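Local coordinates for chromosome partition protein Smc (Pyrococcus furiosus, PDB 3NWC) that is probably required for chromosome condensation and partitioning, dimerising and binding DNA through the hinge domain to which this fragment corresponds, at residues D130-S136 and V147-I152. Sequence-based numbering, arbitrary orientation.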
loop_
_atom_site.group_PDB
_atom_site.type_symbol
_atom_site.label_atom_id
_atom_site.label_comp_id
_atom_site.label_asym_id
_atom_site.label_seq_id
_atom_site.Cartn_x
_atom_site.Cartn_y
_atom_site.Cartn_z
ATOM N N ASP A 130 -7.300 -12.380 7.365
ATOM C CA ASP A 130 -6.319 -13.444 7.477
ATOM C C ASP A 130 -5.073 -13.016 8.234
ATOM O O ASP A 130 -4.062 -13.701 8.198
ATOM C CB ASP A 130 -5.994 -14.071 6.107
ATOM C CG ASP A 130 -5.197 -13.146 5.189
ATOM O OD1 ASP A 130 -5.073 -11.935 5.461
ATOM O OD2 ASP A 130 -4.695 -13.648 4.163
ATOM N N THR A 131 -5.168 -11.896 8.956
ATOM C CA THR A 131 -4.051 -11.459 9.784
ATOM C C THR A 131 -4.060 -12.101 11.167
ATOM O O THR A 131 -5.062 -12.087 11.867
ATOM C CB THR A 131 -4.008 -9.917 9.950
ATOM O OG1 THR A 131 -3.969 -9.318 8.657
ATOM C CG2 THR A 131 -2.765 -9.495 10.720
ATOM N N VAL A 132 -2.903 -12.617 11.553
ATOM C CA VAL A 132 -2.693 -13.144 12.880
ATOM C C VAL A 132 -1.658 -12.329 13.630
ATOM O O VAL A 132 -0.649 -11.890 13.064
ATOM C CB VAL A 132 -2.254 -14.632 12.784
ATOM C CG1 VAL A 132 -1.999 -15.208 14.154
ATOM C CG2 VAL A 132 -3.309 -15.431 12.036
ATOM N N ILE A 133 -1.930 -12.105 14.914
ATOM C CA ILE A 133 -1.014 -11.383 15.780
ATOM C C ILE A 133 -0.149 -12.396 16.514
ATOM O O ILE A 133 -0.662 -13.344 17.124
ATOM C CB ILE A 133 -1.780 -10.529 16.799
ATOM C CG1 ILE A 133 -2.761 -9.597 16.075
ATOM C CG2 ILE A 133 -0.817 -9.747 17.680
ATOM C CD1 ILE A 133 -3.703 -8.844 17.005
ATOM N N VAL A 134 1.160 -12.203 16.420
ATOM C CA VAL A 134 2.137 -13.042 17.095
ATOM C C VAL A 134 3.034 -12.154 17.963
ATOM O O VAL A 134 3.106 -10.938 17.761
ATOM C CB VAL A 134 2.986 -13.834 16.086
ATOM C CG1 VAL A 134 2.078 -14.575 15.101
ATOM C CG2 VAL A 134 3.920 -12.907 15.335
ATOM N N ASN A 135 3.714 -12.760 18.929
ATOM C CA ASN A 135 4.442 -11.989 19.936
ATOM C C ASN A 135 5.777 -11.385 19.492
ATOM O O ASN A 135 6.174 -10.334 19.997
ATOM C CB ASN A 135 4.641 -12.824 21.203
ATOM C CG ASN A 135 3.333 -13.288 21.797
ATOM O OD1 ASN A 135 2.740 -14.267 21.336
ATOM N ND2 ASN A 135 2.872 -12.591 22.828
ATOM N N SER A 136 6.478 -12.044 18.574
ATOM C CA SER A 136 7.774 -11.535 18.120
ATOM C C SER A 136 8.208 -12.065 16.754
ATOM O O SER A 136 7.531 -12.898 16.158
ATOM C CB SER A 136 8.860 -11.798 19.171
ATOM O OG SER A 136 8.610 -12.994 19.884
ATOM N N VAL A 147 1.279 -17.488 6.217
ATOM C CA VAL A 147 0.326 -16.855 7.123
ATOM C C VAL A 147 0.593 -15.346 7.151
ATOM O O VAL A 147 1.750 -14.935 7.224
ATOM C CB VAL A 147 0.482 -17.394 8.556
ATOM C CG1 VAL A 147 -0.603 -16.821 9.460
ATOM C CG2 VAL A 147 0.458 -18.925 8.565
ATOM N N ARG A 148 -0.452 -14.526 7.071
ATOM C CA ARG A 148 -0.244 -13.080 7.292
ATOM C C ARG A 148 -0.126 -12.810 8.785
ATOM O O ARG A 148 -1.032 -13.125 9.552
ATOM C CB ARG A 148 -1.359 -12.233 6.675
ATOM C CG ARG A 148 -1.071 -10.712 6.692
ATOM C CD ARG A 148 -2.166 -9.920 5.979
ATOM N NE ARG A 148 -1.674 -8.645 5.437
ATOM C CZ ARG A 148 -1.832 -7.463 6.027
ATOM N NH1 ARG A 148 -2.470 -7.373 7.186
ATOM N NH2 ARG A 148 -1.354 -6.365 5.449
HETATM N N MSE A 149 0.994 -12.217 9.200
HETATM C CA MSE A 149 1.244 -11.985 10.617
HETATM C C MSE A 149 1.684 -10.549 10.884
HETATM O O MSE A 149 2.327 -9.909 10.055
HETATM C CB MSE A 149 2.319 -12.938 11.138
HETATM C CG MSE A 149 1.930 -14.411 11.058
HETATM SE SE MSE A 149 3.514 -15.521 11.280
HETATM C CE MSE A 149 4.448 -15.025 9.640
ATOM N N VAL A 150 1.342 -10.058 12.063
ATOM C CA VAL A 150 1.880 -8.784 12.516
ATOM C C VAL A 150 2.397 -9.057 13.920
ATOM O O VAL A 150 1.753 -9.772 14.677
ATOM C CB VAL A 150 0.810 -7.669 12.486
ATOM C CG1 VAL A 150 -0.429 -8.047 13.342
ATOM C CG2 VAL A 150 1.401 -6.351 12.927
ATOM N N THR A 151 3.575 -8.548 14.254
ATOM C CA THR A 151 4.077 -8.736 15.617
ATOM C C THR A 151 3.526 -7.639 16.500
ATOM O O THR A 151 3.099 -6.602 16.014
ATOM C CB THR A 151 5.613 -8.742 15.707
ATOM O OG1 THR A 151 6.127 -7.429 15.441
ATOM C CG2 THR A 151 6.203 -9.744 14.731
ATOM N N ILE A 152 3.534 -7.870 17.807
ATOM C CA ILE A 152 3.009 -6.897 18.736
ATOM C C ILE A 152 3.781 -5.582 18.631
ATOM O O ILE A 152 3.240 -4.524 18.896
ATOM C CB ILE A 152 3.068 -7.418 20.187
ATOM C CG1 ILE A 152 1.941 -8.418 20.420
ATOM C CG2 ILE A 152 2.913 -6.275 21.170
ATOM C CD1 ILE A 152 0.592 -7.752 20.602
HETATM O O HOH W 1 -3.063 -15.821 6.940
#
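Val132 and Val134 exchange backbone hydrogen bonds with Arg148, Val150 and Ile152, joining parallel strands 131-134 and 148-151 of the SMC hinge domain; Val132 lies level with Met149 and Val134 with Thr151. Val132 N donates to Arg148 O at 2.8 Å, and Val150 N returns a bond to Val132 O at 2.9 Å. Val134 N then reaches Val150 O at 3.0 Å, nearly straight at 168°. The ladder ends in a weak, bent bond from Ile152 N to Val134 O. At the other end a water takes over: it donates to Asp130 O and accepts from Arg148 N.

The polar side-chain link is Arg148 to Thr131. Arg148 NH1 donates to Thr131 OG1 at 2.9 Å, and the hydroxyl oxygen lies at the guanidinium edge, 7° out of its plane. Arg148 CG stands anti to the backbone N (chi1 -171°), and the chain runs extended to NE, which carries the guanidinium alongside Thr131. The same NH1 also bonds Ala58 O of helix 52-59. An alanine in place of Arg148 would probably leave Thr131 OG1 and Ala58 O without this shared donor and open a gap beside Thr131.

Apolar contacts cover both faces of the pair. On the Arg148 face, Thr131 CG2 meets Val150 CG1 at 3.8 Å, and Ile133 lies side by side with Val150. Ile133 CG2 also touches Ile152 CD1 at 3.8 Å. Helix 52-59 packs on this face, against Thr131 and Val150. On the other face, Val134 CG1 rests on CG of Met149, which is a selenomethionine, and Val132 CG2 meets Val147 CG1 at 4.0 Å.

Strand 108-109 flanks 131-134, and 156-157 flanks 148-151, so both are inner strands of a mixed sheet. The chemistry implies a largely buried, apolar sheet centre, with Arg148 NH1 joining Thr131 of the neighbouring strand to helix 52-59.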